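Local structure of importin-95 (Chaetomium thermophilum, 4XRI) at residues 139-144 / 164-169; 122-127 / 160-165; 631-636 / 642-647. The protein probably carries protein cargo into the nucleus as an importin-beta transport receptor, a flexible HEAT-repeat protein that is also thought to bind a small GTPase. The protein carries 2 engineered substitutions. One frame throughout, in Å; residues are numbered along the deposited sequence.

Contact 1 of 3, residues 139-144 / 164-169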
loop_
_atom_site.group_PDB
_atom_site.type_symbol
_atom_site.label_atom_id
_atom_site.label_comp_id
_atom_site.label_asym_id
_atom_site.label_seq_id
_atom_site.Cartn_x
_atom_site.Cartn_y
_atom_site.Cartn_z
ATOM N N GLU A 139 -26.264 22.105 -25.477
ATOM C CA GLU A 139 -27.368 21.233 -25.875
ATOM C C GLU A 139 -27.270 19.832 -25.277
ATOM O O GLU A 139 -28.255 19.093 -25.255
ATOM C CB GLU A 139 -27.439 21.117 -27.401
ATOM C CG GLU A 139 -27.531 22.440 -28.146
ATOM C CD GLU A 139 -26.174 22.991 -28.540
ATOM O OE1 GLU A 139 -25.158 22.559 -27.955
ATOM O OE2 GLU A 139 -26.124 23.851 -29.445
ATOM N N LEU A 140 -26.087 19.481 -24.782
ATOM C CA LEU A 140 -25.762 18.088 -24.475
ATOM C C LEU A 140 -26.629 17.420 -23.404
ATOM O O LEU A 140 -27.310 16.433 -23.687
ATOM C CB LEU A 140 -24.300 17.978 -24.051
ATOM C CG LEU A 140 -23.883 16.547 -23.713
ATOM C CD1 LEU A 140 -24.099 15.631 -24.909
ATOM C CD2 LEU A 140 -22.439 16.496 -23.250
ATOM N N MET A 141 -26.589 17.936 -22.179
ATOM C CA MET A 141 -27.241 17.263 -21.058
ATOM C C MET A 141 -28.755 17.167 -21.241
ATOM O O MET A 141 -29.370 16.183 -20.832
ATOM C CB MET A 141 -26.916 17.972 -19.740
ATOM C CG MET A 141 -25.431 17.968 -19.371
ATOM S SD MET A 141 -24.608 16.372 -19.595
ATOM C CE MET A 141 -25.498 15.337 -18.436
ATOM N N HIS A 142 -29.347 18.185 -21.857
ATOM C CA HIS A 142 -30.773 18.157 -22.168
ATOM C C HIS A 142 -31.069 17.040 -23.163
ATOM O O HIS A 142 -32.066 16.331 -23.037
ATOM C CB HIS A 142 -31.236 19.506 -22.726
ATOM C CG HIS A 142 -32.709 19.579 -22.988
ATOM N ND1 HIS A 142 -33.633 19.789 -21.989
ATOM C CD2 HIS A 142 -33.414 19.465 -24.138
ATOM C CE1 HIS A 142 -34.847 19.804 -22.512
ATOM N NE2 HIS A 142 -34.743 19.609 -23.813
ATOM N N ALA A 143 -30.188 16.886 -24.146
ATOM C CA ALA A 143 -30.343 15.862 -25.171
ATOM C C ALA A 143 -30.185 14.467 -24.575
ATOM O O ALA A 143 -30.933 13.551 -24.916
ATOM C CB ALA A 143 -29.339 16.079 -26.293
ATOM N N LEU A 144 -29.209 14.313 -23.684
ATOM C CA LEU A 144 -28.956 13.032 -23.033
ATOM C C LEU A 144 -30.118 12.617 -22.137
ATOM O O LEU A 144 -30.538 11.461 -22.146
ATOM C CB LEU A 144 -27.664 13.092 -22.214
ATOM C CG LEU A 144 -26.351 13.222 -22.990
ATOM C CD1 LEU A 144 -25.172 13.306 -22.029
ATOM C CD2 LEU A 144 -26.182 12.057 -23.953
ATOM N N GLY A 164 -23.845 8.688 -16.879
ATOM C CA GLY A 164 -23.087 8.122 -15.779
ATOM C C GLY A 164 -21.608 8.447 -15.869
ATOM O O GLY A 164 -20.978 8.793 -14.871
ATOM N N PHE A 165 -21.057 8.335 -17.076
ATOM C CA PHE A 165 -19.653 8.650 -17.332
ATOM C C PHE A 165 -19.336 10.097 -16.981
ATOM O O PHE A 165 -18.304 10.393 -16.378
ATOM C CB PHE A 165 -19.296 8.391 -18.800
ATOM C CG PHE A 165 -19.212 6.937 -19.164
ATOM C CD1 PHE A 165 -19.274 5.957 -18.188
ATOM C CD2 PHE A 165 -19.054 6.551 -20.484
ATOM C CE1 PHE A 165 -19.190 4.622 -18.522
ATOM C CE2 PHE A 165 -18.964 5.216 -20.825
ATOM C CZ PHE A 165 -19.032 4.249 -19.841
ATOM N N ILE A 166 -20.237 10.991 -17.369
ATOM C CA ILE A 166 -20.072 12.417 -17.132
ATOM C C ILE A 166 -20.205 12.756 -15.647
ATOM O O ILE A 166 -19.407 13.520 -15.102
ATOM C CB ILE A 166 -21.097 13.227 -17.948
ATOM C CG1 ILE A 166 -20.767 13.138 -19.439
ATOM C CG2 ILE A 166 -21.122 14.678 -17.500
ATOM C CD1 ILE A 166 -21.833 13.716 -20.344
ATOM N N CYS A 167 -21.200 12.166 -14.989
ATOM C CA CYS A 167 -21.468 12.464 -13.585
ATOM C C CYS A 167 -20.433 11.865 -12.634
ATOM O O CYS A 167 -20.231 12.379 -11.536
ATOM C CB CYS A 167 -22.866 11.974 -13.198
ATOM S SG CYS A 167 -24.210 13.025 -13.794
ATOM N N GLU A 168 -19.777 10.784 -13.046
ATOM C CA GLU A 168 -18.806 10.128 -12.175
ATOM C C GLU A 168 -17.465 10.849 -12.198
ATOM O O GLU A 168 -16.647 10.680 -11.293
ATOM C CB GLU A 168 -18.612 8.661 -12.571
ATOM C CG GLU A 168 -17.735 8.442 -13.788
ATOM C CD GLU A 168 -17.421 6.973 -14.029
ATOM O OE1 GLU A 168 -17.016 6.629 -15.161
ATOM O OE2 GLU A 168 -17.574 6.165 -13.089
ATOM N N THR A 169 -17.247 11.647 -13.239
ATOM C CA THR A 169 -15.992 12.370 -13.402
ATOM C C THR A 169 -15.742 13.300 -12.226
ATOM O O THR A 169 -16.436 14.299 -12.046
ATOM C CB THR A 169 -15.968 13.187 -14.704
ATOM O OG1 THR A 169 -16.131 12.309 -15.825
ATOM C CG2 THR A 169 -14.648 13.934 -14.838
#
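Ile166 supplies the single bump of this interface, and Leu140, Met141 and Leu144 together form the hollow that takes it. The methyl CD1 of Ile166 points at the opposing helix and settles against three atoms of it: Leu144 CD1 at 3.8 Å, Met141 SD at 3.9 Å and Leu140 CD2 at 4.1 Å. The rim of the hollow is a compact triangle, since Leu140 CD2 lies 4.3 Å from Met141 SD and 4.4 Å from Leu144 CD1. All three meetings are tip to tip: the side-chain ends do the touching, two leucine methyls and a thioether sulfur against one isoleucine methyl, while the backbones stand well apart, the closest matched pair being Met141 and Ile166 with their CA atoms separated by 9.5 Å.

The partners are helices 140-150 and 153-168, consecutive in the chain and folded back on each other as in the helical hairpins of HEAT-repeat proteins. Their short segments run at 134°, with axes 12.4 Å apart, a separation spanned by the apolar side chains of both helices. The leucines aim across it directly from their CB atoms. Met141 starts off to one side; the bend at chi2 (-45°) brings SD round to the rim, and a further bend at chi3 sets the direction of CE. For Ile166, chi1 (-69°) puts CG1 anti to the carbonyl carbon, and the extended chain beyond it carries CD1 outward. Leu178, on helix 172-178, packs against both Met141 and Ile166, while Leu140 also rests on Ala128 of helix 114-131.

Contact 2 of 3, residues 122-127 / 160-165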
loop_
_atom_site.group_PDB
_atom_site.type_symbol
_atom_site.label_atom_id
_atom_site.label_comp_id
_atom_site.label_asym_id
_atom_site.label_seq_id
_atom_site.Cartn_x
_atom_site.Cartn_y
_atom_site.Cartn_z
ATOM N N GLN A 122 -18.363 6.939 -24.336
ATOM C CA GLN A 122 -17.026 7.301 -23.873
ATOM C C GLN A 122 -16.539 8.580 -24.547
ATOM O O GLN A 122 -16.001 9.472 -23.891
ATOM C CB GLN A 122 -16.032 6.167 -24.135
ATOM C CG GLN A 122 -16.220 4.954 -23.247
ATOM C CD GLN A 122 -15.039 4.002 -23.313
ATOM O OE1 GLN A 122 -13.901 4.387 -23.045
ATOM N NE2 GLN A 122 -15.304 2.756 -23.692
ATOM N N VAL A 123 -16.739 8.659 -25.857
ATOM C CA VAL A 123 -16.341 9.828 -26.630
ATOM C C VAL A 123 -17.032 11.085 -26.115
ATOM O O VAL A 123 -16.390 12.111 -25.881
ATOM C CB VAL A 123 -16.666 9.649 -28.129
ATOM C CG1 VAL A 123 -16.410 10.943 -28.883
ATOM C CG2 VAL A 123 -15.853 8.508 -28.715
ATOM N N ILE A 124 -18.345 10.987 -25.935
ATOM C CA ILE A 124 -19.158 12.107 -25.477
ATOM C C ILE A 124 -18.723 12.607 -24.099
ATOM O O ILE A 124 -18.654 13.814 -23.859
ATOM C CB ILE A 124 -20.647 11.716 -25.449
ATOM C CG1 ILE A 124 -21.192 11.679 -26.877
ATOM C CG2 ILE A 124 -21.453 12.684 -24.591
ATOM C CD1 ILE A 124 -22.566 11.084 -26.993
ATOM N N ALA A 125 -18.415 11.672 -23.206
ATOM C CA ALA A 125 -17.953 12.004 -21.862
ATOM C C ALA A 125 -16.635 12.767 -21.913
ATOM O O ALA A 125 -16.437 13.738 -21.180
ATOM C CB ALA A 125 -17.799 10.741 -21.030
ATOM N N ALA A 126 -15.741 12.318 -22.790
ATOM C CA ALA A 126 -14.429 12.937 -22.954
ATOM C C ALA A 126 -14.553 14.366 -23.473
ATOM O O ALA A 126 -13.862 15.272 -23.001
ATOM C CB ALA A 126 -13.571 12.111 -23.892
ATOM N N ILE A 127 -15.435 14.563 -24.447
ATOM C CA ILE A 127 -15.675 15.888 -25.004
ATOM C C ILE A 127 -16.338 16.791 -23.967
ATOM O O ILE A 127 -15.970 17.958 -23.815
ATOM C CB ILE A 127 -16.559 15.823 -26.261
ATOM C CG1 ILE A 127 -15.855 15.040 -27.370
ATOM C CG2 ILE A 127 -16.913 17.221 -26.740
ATOM C CD1 ILE A 127 -16.665 14.928 -28.643
ATOM N N LEU A 160 -27.901 6.813 -20.990
ATOM C CA LEU A 160 -27.781 6.596 -19.554
ATOM C C LEU A 160 -26.323 6.363 -19.191
ATOM O O LEU A 160 -25.820 6.895 -18.203
ATOM C CB LEU A 160 -28.639 5.409 -19.113
ATOM C CG LEU A 160 -30.142 5.671 -19.030
ATOM C CD1 LEU A 160 -30.904 4.362 -18.912
ATOM C CD2 LEU A 160 -30.446 6.582 -17.850
ATOM N N THR A 161 -25.651 5.569 -20.017
ATOM C CA THR A 161 -24.242 5.256 -19.831
ATOM C C THR A 161 -23.373 6.508 -19.945
ATOM O O THR A 161 -22.425 6.693 -19.178
ATOM C CB THR A 161 -23.777 4.207 -20.862
ATOM O OG1 THR A 161 -24.507 2.989 -20.667
ATOM C CG2 THR A 161 -22.300 3.923 -20.711
ATOM N N ALA A 162 -23.711 7.371 -20.899
ATOM C CA ALA A 162 -22.980 8.617 -21.106
ATOM C C ALA A 162 -23.181 9.566 -19.931
ATOM O O ALA A 162 -22.239 10.211 -19.470
ATOM C CB ALA A 162 -23.415 9.280 -22.407
ATOM N N ILE A 163 -24.420 9.641 -19.452
ATOM C CA ILE A 163 -24.757 10.442 -18.281
ATOM C C ILE A 163 -23.946 9.999 -17.065
ATOM O O ILE A 163 -23.411 10.826 -16.322
ATOM C CB ILE A 163 -26.265 10.354 -17.964
ATOM C CG1 ILE A 163 -27.070 11.168 -18.983
ATOM C CG2 ILE A 163 -26.549 10.843 -16.554
ATOM C CD1 ILE A 163 -28.569 10.973 -18.867
ATOM N N GLY A 164 -23.845 8.688 -16.879
ATOM C CA GLY A 164 -23.087 8.122 -15.779
ATOM C C GLY A 164 -21.608 8.447 -15.869
ATOM O O GLY A 164 -20.978 8.793 -14.871
ATOM N N PHE A 165 -21.057 8.335 -17.076
ATOM C CA PHE A 165 -19.653 8.650 -17.332
ATOM C C PHE A 165 -19.336 10.097 -16.981
ATOM O O PHE A 165 -18.304 10.393 -16.378
ATOM C CB PHE A 165 -19.296 8.391 -18.800
ATOM C CG PHE A 165 -19.212 6.937 -19.164
ATOM C CD1 PHE A 165 -19.274 5.957 -18.188
ATOM C CD2 PHE A 165 -19.054 6.551 -20.484
ATOM C CE1 PHE A 165 -19.190 4.622 -18.522
ATOM C CE2 PHE A 165 -18.964 5.216 -20.825
ATOM C CZ PHE A 165 -19.032 4.249 -19.841
#
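Thr161 O accepts the helical hydrogen bond from Phe165 N (3.0 Å) and also lies over one face of that residue's ring, 3.2 Å above the plane and displaced toward the rim; Phe165 is the aromatic residue that meets Gln122 and Ala125 across the contact. The two segments belong to helices 114-131 and 153-168, stacked side by side in the manner by which HEAT repeats build a superhelix. They run in nearly the same direction, 35° apart, with an axis separation of only 8.6 Å. Small residues permit this closeness: Ala125 CB lies 3.6 Å from Phe165 CB and comes at the ring edge, near its plane.

Further round the rim, Gln122 N sits at the edge in the ring plane, and Gln122 CG lies obliquely, 3.7 Å from Phe165 CE2. Beyond CG the glutamine is extended, with its amide turned 87° from the ring. It offers the aromatic its aliphatic stem, whereas its amide NE2 is hydrogen-bonded to Gln118 OE1, one turn earlier in the same helix. Toward the buried side the packing is purely aliphatic and looser, with Ile124 CG2 4.5 Å from Ala162 CB.

Contact 3 of 3, residues 631-636 / 642-647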
loop_
_atom_site.group_PDB
_atom_site.type_symbol
_atom_site.label_atom_id
_atom_site.label_comp_id
_atom_site.label_asym_id
_atom_site.label_seq_id
_atom_site.Cartn_x
_atom_site.Cartn_y
_atom_site.Cartn_z
ATOM N N ALA A 631 22.568 -4.095 2.430
ATOM C CA ALA A 631 21.942 -4.286 3.733
ATOM C C ALA A 631 22.820 -5.147 4.632
ATOM O O ALA A 631 22.946 -4.887 5.832
ATOM C CB ALA A 631 20.568 -4.914 3.576
ATOM N N ALA A 632 23.432 -6.166 4.036
ATOM C CA ALA A 632 24.337 -7.056 4.754
ATOM C C ALA A 632 25.626 -6.333 5.140
ATOM O O ALA A 632 26.150 -6.524 6.238
ATOM C CB ALA A 632 24.648 -8.282 3.916
ATOM N N ILE A 633 26.126 -5.496 4.236
ATOM C CA ILE A 633 27.336 -4.723 4.495
ATOM C C ILE A 633 27.094 -3.701 5.604
ATOM O O ILE A 633 27.941 -3.502 6.480
ATOM C CB ILE A 633 27.824 -4.004 3.222
ATOM C CG1 ILE A 633 28.307 -5.024 2.190
ATOM C CG2 ILE A 633 28.946 -3.029 3.551
ATOM C CD1 ILE A 633 28.677 -4.418 0.858
ATOM N N SER A 634 25.929 -3.062 5.562
ATOM C CA SER A 634 25.522 -2.124 6.602
ATOM C C SER A 634 25.528 -2.798 7.968
ATOM O O SER A 634 25.977 -2.218 8.959
ATOM C CB SER A 634 24.133 -1.556 6.306
ATOM O OG SER A 634 23.627 -0.841 7.420
ATOM N N ALA A 635 25.026 -4.028 8.004
ATOM C CA ALA A 635 25.013 -4.829 9.223
ATOM C C ALA A 635 26.430 -5.071 9.726
ATOM O O ALA A 635 26.713 -4.927 10.916
ATOM C CB ALA A 635 24.307 -6.147 8.983
ATOM N N LEU A 636 27.324 -5.418 8.807
ATOM C CA LEU A 636 28.708 -5.707 9.159
ATOM C C LEU A 636 29.422 -4.464 9.682
ATOM O O LEU A 636 30.235 -4.547 10.604
ATOM C CB LEU A 636 29.462 -6.275 7.956
ATOM C CG LEU A 636 30.862 -6.787 8.299
ATOM C CD1 LEU A 636 30.763 -7.989 9.227
ATOM C CD2 LEU A 636 31.655 -7.128 7.048
ATOM N N GLU A 642 34.743 0.518 14.036
ATOM C CA GLU A 642 36.012 1.024 13.508
ATOM C C GLU A 642 36.850 -0.074 12.849
ATOM O O GLU A 642 37.701 0.208 12.008
ATOM C CB GLU A 642 36.829 1.707 14.609
ATOM C CG GLU A 642 36.870 0.958 15.929
ATOM C CD GLU A 642 35.637 1.208 16.778
ATOM O OE1 GLU A 642 35.266 0.314 17.570
ATOM O OE2 GLU A 642 35.038 2.298 16.648
ATOM N N GLU A 643 36.598 -1.324 13.223
ATOM C CA GLU A 643 37.261 -2.462 12.592
ATOM C C GLU A 643 36.854 -2.607 11.125
ATOM O O GLU A 643 37.544 -3.262 10.343
ATOM C CB GLU A 643 36.947 -3.758 13.346
ATOM C CG GLU A 643 38.149 -4.383 14.029
ATOM C CD GLU A 643 37.935 -5.851 14.354
ATOM O OE1 GLU A 643 37.175 -6.150 15.301
ATOM O OE2 GLU A 643 38.524 -6.706 13.655
ATOM N N PHE A 644 35.736 -1.989 10.760
ATOM C CA PHE A 644 35.224 -2.058 9.394
ATOM C C PHE A 644 36.029 -1.171 8.444
ATOM O O PHE A 644 35.981 -1.351 7.227
ATOM C CB PHE A 644 33.744 -1.660 9.365
ATOM C CG PHE A 644 33.112 -1.756 8.005
ATOM C CD1 PHE A 644 32.605 -2.960 7.549
ATOM C CD2 PHE A 644 33.017 -0.639 7.190
ATOM C CE1 PHE A 644 32.017 -3.050 6.303
ATOM C CE2 PHE A 644 32.437 -0.726 5.940
ATOM C CZ PHE A 644 31.934 -1.934 5.498
ATOM N N ALA A 645 36.776 -0.228 9.010
ATOM C CA ALA A 645 37.537 0.750 8.234
ATOM C C ALA A 645 38.448 0.124 7.180
ATOM O O ALA A 645 38.685 0.719 6.127
ATOM C CB ALA A 645 38.361 1.619 9.168
ATOM N N LYS A 646 38.949 -1.077 7.457
ATOM C CA LYS A 646 39.874 -1.738 6.539
ATOM C C LYS A 646 39.216 -2.147 5.222
ATOM O O LYS A 646 39.906 -2.439 4.243
ATOM C CB LYS A 646 40.504 -2.968 7.201
ATOM C CG LYS A 646 39.526 -4.059 7.615
ATOM C CD LYS A 646 40.272 -5.358 7.892
ATOM C CE LYS A 646 39.471 -6.311 8.755
ATOM N NZ LYS A 646 40.188 -7.604 8.945
ATOM N N TYR A 647 37.887 -2.159 5.191
ATOM C CA TYR A 647 37.158 -2.540 3.982
ATOM C C TYR A 647 36.786 -1.336 3.125
ATOM O O TYR A 647 36.244 -1.490 2.031
ATOM C CB TYR A 647 35.889 -3.317 4.338
ATOM C CG TYR A 647 36.149 -4.525 5.202
ATOM C CD1 TYR A 647 35.592 -4.631 6.471
ATOM C CD2 TYR A 647 36.967 -5.552 4.756
ATOM C CE1 TYR A 647 35.835 -5.734 7.266
ATOM C CE2 TYR A 647 37.219 -6.656 5.546
ATOM C CZ TYR A 647 36.648 -6.743 6.798
ATOM O OH TYR A 647 36.896 -7.837 7.589
#
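The helical backbone at Leu636 and the 3-10 turn at Phe644 bring their CA atoms to 7.5 Å, the nearest approach of the two segments. Residues 631-636 lie on helix 625-640, and 642-647 belong to the link that leads to helix 648-660. The link folds back on that first helix, as in the helix-turn-helix build of importin-beta superhelices, here within the TPR-like repeat region.

From the turn, Phe644 holds CG anti to its backbone N (chi1 -178°), sending the ring back toward the helix it has just left. Ile633 crosses it at about a right angle, with CG2 3.7 Å from Phe644 CZ. Nearer the ring's root, Phe644 CD1 is 4.1 Å from Leu636 C, while the Leu636 side chain crosses the ring obliquely, its CD2 4.2 Å from Phe644 CE1. The same CD2 methyl reaches Tyr647 CE1 at 4.4 Å, joining both aromatics. Tyr647 CB lies 4.3 Å above the Phe644 plane, offset toward the rim.

The link is thus held by a buried apolar core, while Tyr647 OH, by a hydrogen bond, and Lys646 NZ, by a salt bridge, converge on Asp606 OD1, whose negative charge they probably help to stabilise.

Following the chain from the N terminus, contact 2 opens first on helix 114-131 and contact 1 opens next on helix 140-150. Both close on helix 153-168, contact 2 at 160-165 and contact 1 at 164-169, so the two loops cross rather than nest and share Gly164 and Phe165. Their centres are 6 Å apart, and Ile166 CG1 of contact 1 packs 3.9 Å from Ala125 CA of contact 2; three successive helices are thereby joined into one core. Contact 3 comes later and in series, closing a short loop between helix 625-640 and the turn after it. It lies on the opposite side of the chain's centre, with its own centre about 64 Å from that of contact 1.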